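Local coordinates for m3DLH protein (Halieaceae bacterium, PDB 7JKA), which probably hydrolyses dienelactones and related ester-like substrates as an alpha/beta-hydrolase of the dienelactone hydrolase family, and may also act on phosphotriesters, at residues R91-M94 and E95-G99; D190-M193 and G194-R198. One frame throughout, in Å; residues are numbered along the deposited sequence.

In the fold
Both contacts illustrate how side chains one helical turn apart settle against each other on two helices of an alpha/beta-hydrolase. Interaction 1 comes first along the chain, on the short helix 90-98 between strand 71-74 and helix 101-116; interaction 2 follows on helix 186-198, which links the parallel strands 172-178 and 203-208. Their centres are 23 Å apart and their nearest atoms about 11 Å, so they do not touch. Helix 133-143 gives them a common neighbour: Phe-133 meets Met-94 and Leu-97, while Leu-139 and Arg-143 meet Trp-196 and Val-192. Interaction 1 thus packs one helix on other helices and loops, whereas interaction 2 lies on a crossover helix that packs on the sheet.

Interaction 1. Residues R91-M94 and E95-G99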
loop_
_atom_site.group_PDB
_atom_site.type_symbol
_atom_site.label_atom_id
_atom_site.label_comp_id
_atom_site.label_asym_id
_atom_site.label_seq_id
_atom_site.Cartn_x
_atom_site.Cartn_y
_atom_site.Cartn_z
ATOM N N ARG A 91 -12.965 -0.809 -12.524
ATOM C CA ARG A 91 -12.043 -1.133 -13.612
ATOM C C ARG A 91 -11.712 0.079 -14.477
ATOM O O ARG A 91 -10.526 0.279 -14.785
ATOM C CB ARG A 91 -12.621 -2.298 -14.428
ATOM C CG ARG A 91 -11.851 -2.613 -15.695
ATOM C CD ARG A 91 -12.651 -3.512 -16.639
ATOM N NE ARG A 91 -13.965 -2.956 -16.963
ATOM C CZ ARG A 91 -14.167 -1.911 -17.761
ATOM N NH1 ARG A 91 -15.402 -1.484 -17.995
ATOM N NH2 ARG A 91 -13.140 -1.282 -18.319
ATOM N N PRO A 92 -12.664 0.918 -14.897
ATOM C CA PRO A 92 -12.257 2.116 -15.660
ATOM C C PRO A 92 -11.260 2.995 -14.927
ATOM O O PRO A 92 -10.335 3.532 -15.553
ATOM C CB PRO A 92 -13.593 2.835 -15.904
ATOM C CG PRO A 92 -14.587 1.711 -15.959
ATOM C CD PRO A 92 -14.125 0.729 -14.923
ATOM N N ARG A 93 -11.424 3.165 -13.612
ATOM C CA ARG A 93 -10.481 3.972 -12.846
ATOM C C ARG A 93 -9.113 3.309 -12.812
ATOM O O ARG A 93 -8.103 3.955 -13.091
ATOM C CB ARG A 93 -11.019 4.197 -11.432
ATOM C CG ARG A 93 -10.055 4.916 -10.486
ATOM C CD ARG A 93 -9.783 6.344 -10.938
ATOM N NE ARG A 93 -8.906 7.068 -10.008
ATOM C CZ ARG A 93 -8.103 8.070 -10.379
ATOM N NH1 ARG A 93 -7.333 8.680 -9.476
ATOM N NH2 ARG A 93 -8.038 8.442 -11.643
ATOM N N MET A 94 -9.064 2.009 -12.495
ATOM C CA MET A 94 -7.782 1.317 -12.453
ATOM C C MET A 94 -7.115 1.319 -13.813
ATOM O O MET A 94 -5.917 1.588 -13.921
ATOM C CB MET A 94 -7.978 -0.131 -11.963
ATOM C CG MET A 94 -8.558 -0.187 -10.554
ATOM S SD MET A 94 -8.983 -1.862 -9.965
ATOM C CE MET A 94 -7.509 -2.806 -10.343
ATOM N N GLU A 95 -7.875 1.047 -14.868
ATOM C CA GLU A 95 -7.251 1.010 -16.186
ATOM C C GLU A 95 -6.786 2.392 -16.612
ATOM O O GLU A 95 -5.772 2.512 -17.303
ATOM C CB GLU A 95 -8.207 0.393 -17.212
ATOM C CG GLU A 95 -8.398 -1.105 -16.945
ATOM C CD GLU A 95 -9.284 -1.772 -17.967
ATOM O OE1 GLU A 95 -9.816 -1.052 -18.841
ATOM O OE2 GLU A 95 -9.447 -3.012 -17.889
ATOM N N GLY A 96 -7.490 3.450 -16.201
ATOM C CA GLY A 96 -7.015 4.780 -16.525
ATOM C C GLY A 96 -5.676 5.059 -15.885
ATOM O O GLY A 96 -4.811 5.702 -16.477
ATOM N N LEU A 97 -5.470 4.535 -14.680
ATOM C CA LEU A 97 -4.183 4.707 -14.021
ATOM C C LEU A 97 -3.120 3.783 -14.611
ATOM O O LEU A 97 -1.979 4.214 -14.789
ATOM C CB LEU A 97 -4.338 4.519 -12.512
ATOM C CG LEU A 97 -5.176 5.641 -11.868
ATOM C CD1 LEU A 97 -5.486 5.282 -10.425
ATOM C CD2 LEU A 97 -4.416 6.965 -11.917
ATOM N N PHE A 98 -3.469 2.528 -14.973
ATOM C CA PHE A 98 -2.524 1.685 -15.712
ATOM C C PHE A 98 -1.990 2.388 -16.952
ATOM O O PHE A 98 -0.821 2.212 -17.321
ATOM C CB PHE A 98 -3.168 0.364 -16.145
ATOM C CG PHE A 98 -3.602 -0.541 -15.011
ATOM C CD1 PHE A 98 -2.970 -0.528 -13.776
ATOM C CD2 PHE A 98 -4.640 -1.442 -15.214
ATOM C CE1 PHE A 98 -3.386 -1.403 -12.755
ATOM C CE2 PHE A 98 -5.068 -2.290 -14.209
ATOM C CZ PHE A 98 -4.441 -2.270 -12.977
ATOM N N GLY A 99 -2.850 3.133 -17.658
ATOM C CA GLY A 99 -2.436 3.757 -18.892
ATOM C C GLY A 99 -1.857 5.142 -18.733
ATOM O O GLY A 99 -1.502 5.779 -19.729
#
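Arg-91 and Glu-95, one turn apart on the helix, meet with guanidinium and carboxylate planes 59° apart. The carboxylate comes to the guanidinium edge, near its plane, where NH2 of Arg-91 makes a weak, bent salt-bridge hydrogen bond of 3.4 Å to OE1 of Glu-95. The arginine's bend at chi3 (55°) swings NE away from Glu-95 and lays one guanidinium face against CD of Pro-92, 3.9 Å off the plane, leaving NH2 as the nitrogen near the acid; CG of Arg-91 is 3.3 Å from OE2 of Glu-95.

CD1 of Leu-97 sits over the centre of one guanidinium face of Arg-93, 3.8 Å from its CZ, while NH1 and NE of Arg-93 hydrogen-bond Leu-77 O and His-78 ND1. Met-94 and Phe-98 instead run side by side, with CE of Met-94 4.1 Å from CZ of Phe-98. Met-94 O lies over a face of that ring, 3.3 Å from Phe-98 CG, and also accepts the 2.8 Å hydrogen bond from Phe-98 N.

Leu-97 and Phe-98 reach Trp-104 of helix 101-116, and Met-94 touches Phe-133. The arrangement is the i to i+4 pairing of an amphipathic alpha-helix, packed at the periphery of an alpha/beta-hydrolase fold.

Interaction 2. Residues D190-M193 and G194-R198; sequences DAVM and GEWRR
Val-192 lies against one face of the Trp-196 indole, and its backbone oxygen meets that ring system too. CB of Val-192 stands 4.1 Å from the centroid of the six-membered ring of Trp-196, only 14° off the ring normal, a CH-pi contact. CG2 of Val-192 adds to it, 4.0 Å from CH2 of Trp-196. Nearer the helix axis, O of Val-192 is 3.2 Å from CG of Trp-196, above the plane and offset toward the rim, while accepting a hydrogen bond from Trp-196 N at 2.9 Å. With CG turned away from its own carbonyl carbon (chi1 -60°), the indole reaches back along the helix and lies beside the valine, pointing the same way. The guanidinium of Arg-198 has CA of Glu-195 over one face, 4.1 Å above its plane and offset toward the rim.

The side chain of Glu-195 crosses that of Val-192 at a slant, with OE1 of Glu-195 4.2 Å from CG1 of Val-192. Its polar ends are held by outside partners: OE2 accepts a hydrogen bond from Glu-161 N, and OE1 forms a salt bridge with Arg-143.

The indole also meets Val-173 and Val-175 of strand 172-178 and Leu-139 of helix 133-143. A serine in place of Trp-196 would probably leave Val-192 without its aromatic cover and open a gap between the helix and these residues. This places Trp-196 on the sheet-facing side of helix 186-198, the helix of the beta-alpha-beta crossover from strand 172-178 to strand 203-208 in the alpha/beta-hydrolase fold.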
loop_
_atom_site.group_PDB
_atom_site.type_symbol
_atom_site.label_atom_id
_atom_site.label_comp_id
_atom_site.label_asym_id
_atom_site.label_seq_id
_atom_site.Cartn_x
_atom_site.Cartn_y
_atom_site.Cartn_z
ATOM N N ASP A 190 5.828 -13.846 -12.457
ATOM C CA ASP A 190 7.114 -14.137 -13.077
ATOM C C ASP A 190 7.824 -12.858 -13.502
ATOM O O ASP A 190 9.046 -12.740 -13.351
ATOM C CB ASP A 190 6.918 -15.058 -14.280
ATOM C CG ASP A 190 6.577 -16.482 -13.891
ATOM O OD1 ASP A 190 6.613 -16.830 -12.693
ATOM O OD2 ASP A 190 6.272 -17.269 -14.806
ATOM N N ALA A 191 7.071 -11.888 -14.037
ATOM C CA ALA A 191 7.676 -10.661 -14.541
ATOM C C ALA A 191 8.328 -9.867 -13.423
ATOM O O ALA A 191 9.493 -9.471 -13.528
ATOM C CB ALA A 191 6.624 -9.816 -15.260
ATOM N N VAL A 192 7.598 -9.630 -12.331
ATOM C CA VAL A 192 8.158 -8.778 -11.289
ATOM C C VAL A 192 9.309 -9.488 -10.607
ATOM O O VAL A 192 10.320 -8.861 -10.269
ATOM C CB VAL A 192 7.093 -8.311 -10.267
ATOM C CG1 VAL A 192 5.968 -7.555 -10.983
ATOM C CG2 VAL A 192 6.559 -9.468 -9.415
ATOM N N MET A 193 9.187 -10.811 -10.390
ATOM C CA MET A 193 10.320 -11.536 -9.836
ATOM C C MET A 193 11.545 -11.359 -10.713
ATOM O O MET A 193 12.661 -11.196 -10.205
ATOM C CB MET A 193 10.012 -13.027 -9.695
ATOM C CG MET A 193 9.030 -13.339 -8.602
ATOM S SD MET A 193 8.908 -15.129 -8.437
ATOM C CE MET A 193 7.861 -15.234 -6.993
ATOM N N GLY A 194 11.353 -11.390 -12.036
ATOM C CA GLY A 194 12.479 -11.232 -12.943
ATOM C C GLY A 194 13.104 -9.852 -12.874
ATOM O O GLY A 194 14.328 -9.714 -12.955
ATOM N N GLU A 195 12.271 -8.811 -12.736
ATOM C CA GLU A 195 12.778 -7.453 -12.548
ATOM C C GLU A 195 13.618 -7.364 -11.290
ATOM O O GLU A 195 14.733 -6.826 -11.296
ATOM C CB GLU A 195 11.611 -6.461 -12.463
ATOM C CG GLU A 195 10.737 -6.423 -13.694
ATOM C CD GLU A 195 9.415 -5.739 -13.471
ATOM O OE1 GLU A 195 9.162 -5.245 -12.345
ATOM O OE2 GLU A 195 8.614 -5.717 -14.422
ATOM N N TRP A 196 13.095 -7.913 -10.196
ATOM C CA TRP A 196 13.762 -7.767 -8.917
ATOM C C TRP A 196 15.020 -8.627 -8.844
ATOM O O TRP A 196 15.991 -8.224 -8.197
ATOM C CB TRP A 196 12.774 -8.102 -7.794
ATOM C CG TRP A 196 11.575 -7.175 -7.825
ATOM C CD1 TRP A 196 11.489 -5.952 -8.456
ATOM C CD2 TRP A 196 10.292 -7.406 -7.222
ATOM N NE1 TRP A 196 10.234 -5.419 -8.269
ATOM C CE2 TRP A 196 9.483 -6.282 -7.512
ATOM C CE3 TRP A 196 9.754 -8.459 -6.459
ATOM C CZ2 TRP A 196 8.158 -6.184 -7.076
ATOM C CZ3 TRP A 196 8.449 -8.359 -6.009
ATOM C CH2 TRP A 196 7.666 -7.220 -6.306
ATOM N N ARG A 197 15.034 -9.796 -9.510
ATOM C CA ARG A 197 16.258 -10.594 -9.607
ATOM C C ARG A 197 17.315 -9.853 -10.414
ATOM O O ARG A 197 18.485 -9.798 -10.022
ATOM C CB ARG A 197 15.956 -11.952 -10.248
ATOM C CG ARG A 197 15.154 -12.899 -9.359
ATOM C CD ARG A 197 14.961 -14.273 -10.002
ATOM N NE ARG A 197 16.230 -14.971 -10.151
ATOM C CZ ARG A 197 16.345 -16.256 -10.473
ATOM N NH1 ARG A 197 15.257 -16.986 -10.682
ATOM N NH2 ARG A 197 17.548 -16.810 -10.586
ATOM N N ARG A 198 16.914 -9.289 -11.553
ATOM C CA ARG A 198 17.854 -8.556 -12.397
ATOM C C ARG A 198 18.524 -7.423 -11.634
ATOM O O ARG A 198 19.739 -7.215 -11.747
ATOM C CB ARG A 198 17.122 -8.006 -13.614
ATOM C CG ARG A 198 17.981 -7.119 -14.514
ATOM C CD ARG A 198 17.080 -6.281 -15.407
ATOM N NE ARG A 198 16.295 -5.340 -14.617
ATOM C CZ ARG A 198 15.094 -4.880 -14.958
ATOM N NH1 ARG A 198 14.472 -4.044 -14.157
ATOM N NH2 ARG A 198 14.509 -5.274 -16.081
#